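Local coordinates for protein glycosyltransferase Gtf1 (Streptococcus pneumoniae, PDB 4PQG) that is a glycosyltransferase of the GT-B superfamily that carries an additional extended beta-sheet domain of the GtfA type, at residues I56-A61 with A83-T88. Sequence-based numbering, arbitrary orientation.
Sequences IQHLTA and APTSVT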
ATOM      1  N   ILE A  56      -1.415 -13.077  -5.750  1.00 19.40           N
ATOM      2  CA  ILE A  56      -0.976 -12.230  -4.644  1.00 19.43           C
ATOM      3  C   ILE A  56       0.551 -12.273  -4.423  1.00 20.37           C
ATOM      4  O   ILE A  56       1.155 -11.279  -4.014  1.00 19.05           O
ATOM      5  CB  ILE A  56      -1.785 -12.489  -3.325  1.00 20.18           C
ATOM      6  CG1 ILE A  56      -1.616 -11.301  -2.353  1.00 19.93           C
ATOM      7  CG2 ILE A  56      -1.414 -13.837  -2.692  1.00 19.44           C
ATOM      8  CD1 ILE A  56      -2.402 -11.404  -1.055  1.00 20.40           C
ATOM      9  N   GLN A  57       1.174 -13.414  -4.726  1.00 20.34           N
ATOM     10  CA  GLN A  57       2.609 -13.560  -4.570  1.00 20.77           C
ATOM     11  C   GLN A  57       3.358 -12.569  -5.476  1.00 20.42           C
ATOM     12  O   GLN A  57       4.406 -12.037  -5.105  1.00 21.31           O
ATOM     13  CB  GLN A  57       3.046 -14.999  -4.874  1.00 20.40           C
ATOM     14  CG  GLN A  57       4.513 -15.275  -4.536  1.00 19.58           C
ATOM     15  CD  GLN A  57       5.466 -14.778  -5.605  1.00 19.70           C
ATOM     16  OE1 GLN A  57       5.065 -14.550  -6.738  1.00 20.48           O
ATOM     17  NE2 GLN A  57       6.740 -14.606  -5.246  1.00 19.53           N
ATOM     18  N   HIS A  58       2.837 -12.335  -6.667  1.00 20.67           N
ATOM     19  CA  HIS A  58       3.479 -11.375  -7.571  1.00 20.92           C
ATOM     20  C   HIS A  58       3.522 -10.007  -6.948  1.00 21.00           C
ATOM     21  O   HIS A  58       4.512  -9.289  -7.071  1.00 21.27           O
ATOM     22  CB  HIS A  58       2.767 -11.333  -8.909  1.00 20.24           C
ATOM     23  CG  HIS A  58       2.761 -12.646  -9.635  1.00 20.55           C
ATOM     24  ND1 HIS A  58       1.969 -12.877 -10.688  1.00 20.38           N
ATOM     25  CD2 HIS A  58       3.478 -13.824  -9.413  1.00 21.68           C
ATOM     26  CE1 HIS A  58       2.183 -14.133 -11.136  1.00 20.93           C
ATOM     27  NE2 HIS A  58       3.098 -14.708 -10.354  1.00 20.38           N
ATOM     28  N   LEU A  59       2.448  -9.648  -6.251  1.00 21.02           N
ATOM     29  CA  LEU A  59       2.327  -8.333  -5.620  1.00 20.25           C
ATOM     30  C   LEU A  59       3.233  -8.185  -4.391  1.00 21.45           C
ATOM     31  O   LEU A  59       3.895  -7.133  -4.204  1.00 20.61           O
ATOM     32  CB  LEU A  59       0.862  -8.053  -5.255  1.00 19.42           C
ATOM     33  CG  LEU A  59      -0.134  -8.063  -6.432  1.00 19.57           C
ATOM     34  CD1 LEU A  59      -1.589  -7.995  -5.985  1.00 18.73           C
ATOM     35  CD2 LEU A  59       0.159  -6.961  -7.445  1.00 19.73           C
ATOM     36  N   THR A  60       3.257  -9.215  -3.550  1.00 19.64           N
ATOM     37  CA  THR A  60       4.041  -9.169  -2.325  1.00 19.51           C
ATOM     38  C   THR A  60       5.539  -9.206  -2.642  1.00 21.08           C
ATOM     39  O   THR A  60       6.319  -8.469  -2.026  1.00 22.94           O
ATOM     40  CB  THR A  60       3.648 -10.311  -1.351  1.00 19.18           C
ATOM     41  OG1 THR A  60       3.790 -11.580  -2.001  1.00 17.31           O
ATOM     42  CG2 THR A  60       2.212 -10.139  -0.901  1.00 17.98           C
ATOM     43  N   ALA A  61       5.941 -10.033  -3.613  1.00 20.76           N
ATOM     44  CA  ALA A  61       7.354 -10.121  -4.001  1.00 21.26           C
ATOM     45  C   ALA A  61       7.797  -8.767  -4.559  1.00 22.77           C
ATOM     46  O   ALA A  61       8.892  -8.285  -4.252  1.00 22.02           O
ATOM     47  CB  ALA A  61       7.582 -11.216  -5.037  1.00 19.82           C
ATOM     48  N   ALA A  83       3.091 -18.701  -3.807  1.00 21.76           N
ATOM     49  CA  ALA A  83       4.099 -19.005  -4.835  1.00 21.36           C
ATOM     50  C   ALA A  83       3.845 -18.234  -6.132  1.00 20.62           C
ATOM     51  O   ALA A  83       2.726 -17.854  -6.404  1.00 20.82           O
ATOM     52  CB  ALA A  83       4.113 -20.505  -5.116  1.00 21.36           C
ATOM     53  N   PRO A  84       4.891 -18.012  -6.946  1.00 22.49           N
ATOM     54  CA  PRO A  84       4.707 -17.419  -8.272  1.00 22.04           C
ATOM     55  C   PRO A  84       3.893 -18.316  -9.201  1.00 22.47           C
ATOM     56  O   PRO A  84       3.849 -19.535  -8.987  1.00 24.64           O
ATOM     57  CB  PRO A  84       6.138 -17.304  -8.814  1.00 22.60           C
ATOM     58  CG  PRO A  84       7.037 -17.378  -7.622  1.00 22.80           C
ATOM     59  CD  PRO A  84       6.318 -18.208  -6.608  1.00 22.52           C
ATOM     60  N   THR A  85       3.259 -17.725 -10.211  1.00 21.77           N
ATOM     61  CA  THR A  85       2.576 -18.483 -11.255  1.00 22.44           C
ATOM     62  C   THR A  85       3.617 -19.191 -12.114  1.00 24.10           C
ATOM     63  O   THR A  85       4.546 -18.557 -12.614  1.00 22.58           O
ATOM     64  CB  THR A  85       1.667 -17.600 -12.145  1.00 22.60           C
ATOM     65  OG1 THR A  85       0.593 -17.055 -11.358  1.00 22.20           O
ATOM     66  CG2 THR A  85       1.070 -18.412 -13.300  1.00 20.81           C
ATOM     67  N   SER A  86       3.474 -20.509 -12.254  1.00 24.69           N
ATOM     68  CA  SER A  86       4.363 -21.287 -13.124  1.00 26.19           C
ATOM     69  C   SER A  86       3.593 -22.225 -14.049  1.00 27.74           C
ATOM     70  O   SER A  86       4.187 -22.912 -14.875  1.00 28.83           O
ATOM     71  CB  SER A  86       5.391 -22.056 -12.304  1.00 26.32           C
ATOM     72  OG  SER A  86       4.759 -22.865 -11.335  1.00 27.73           O
ATOM     73  N   VAL A  87       2.265 -22.224 -13.927  1.00 27.91           N
ATOM     74  CA  VAL A  87       1.396 -22.977 -14.825  1.00 27.94           C
ATOM     75  C   VAL A  87       1.457 -22.420 -16.261  1.00 27.85           C
ATOM     76  O   VAL A  87       1.383 -21.210 -16.466  1.00 25.40           O
ATOM     77  CB  VAL A  87      -0.047 -22.967 -14.285  1.00 27.66           C
ATOM     78  CG1 VAL A  87      -1.025 -23.506 -15.306  1.00 30.14           C
ATOM     79  CG2 VAL A  87      -0.126 -23.774 -12.992  1.00 27.48           C
ATOM     80  N   THR A  88       1.575 -23.315 -17.245  1.00 28.48           N
ATOM     81  CA  THR A  88       1.659 -22.930 -18.665  1.00 28.64           C
ATOM     82  C   THR A  88       0.315 -23.036 -19.376  1.00 28.25           C
ATOM     83  O   THR A  88      -0.626 -23.604 -18.834  1.00 27.21           O
ATOM     84  CB  THR A  88       2.639 -23.824 -19.441  1.00 28.76           C
ATOM     85  OG1 THR A  88       2.185 -25.182 -19.388  1.00 28.92           O
ATOM     86  CG2 THR A  88       4.041 -23.734 -18.868  1.00 28.10           C
TER
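The pyrrolidine ring of Pro84 lies broadly along one face of the Gln57 side-chain amide, while the edge of the His58 ring meets Thr85 N and, 3.8 Å from NE2, Pro84 CA. In the first pair Pro84 CG sits 3.6 Å from Gln57 CD; proline's compact, puckered ring suits the place by offering nonpolar CH surface. Glutamine, its chain bent at chi2, gives the proline a flat face while NE2 hydrogen-bonds Asp67 OD1. Nearer the helix, Gln57 CB packs 3.3 Å from Ala83 O, which accepts a hydrogen bond from Asn55.

The single hydrogen bond between the segments runs from Thr85 N to His58 NE2, 3.0 Å long and almost straight (176°), the donor tilted 19° from the ring plane. This is consistent with a neutral histidine protonated on ND1. Histidine fits because a ring-edge nitrogen can accept here, held out from the helix with CG anti to the carbonyl carbon (chi1 -61°). His58 CE1 touches Thr85 OG1 at 3.3 Å; threonine's hydroxyl can donate to Phe150 O and accept from Asn55 ND2.

Ile56 and Thr60 pack on strands 42-47 and 70-72 of the Rossmann-like GT-B domain, whereas Ser86 and Val87 pair with Ser151 and Val133 of the antiparallel beta-sheet domain, placing the contact at their junction.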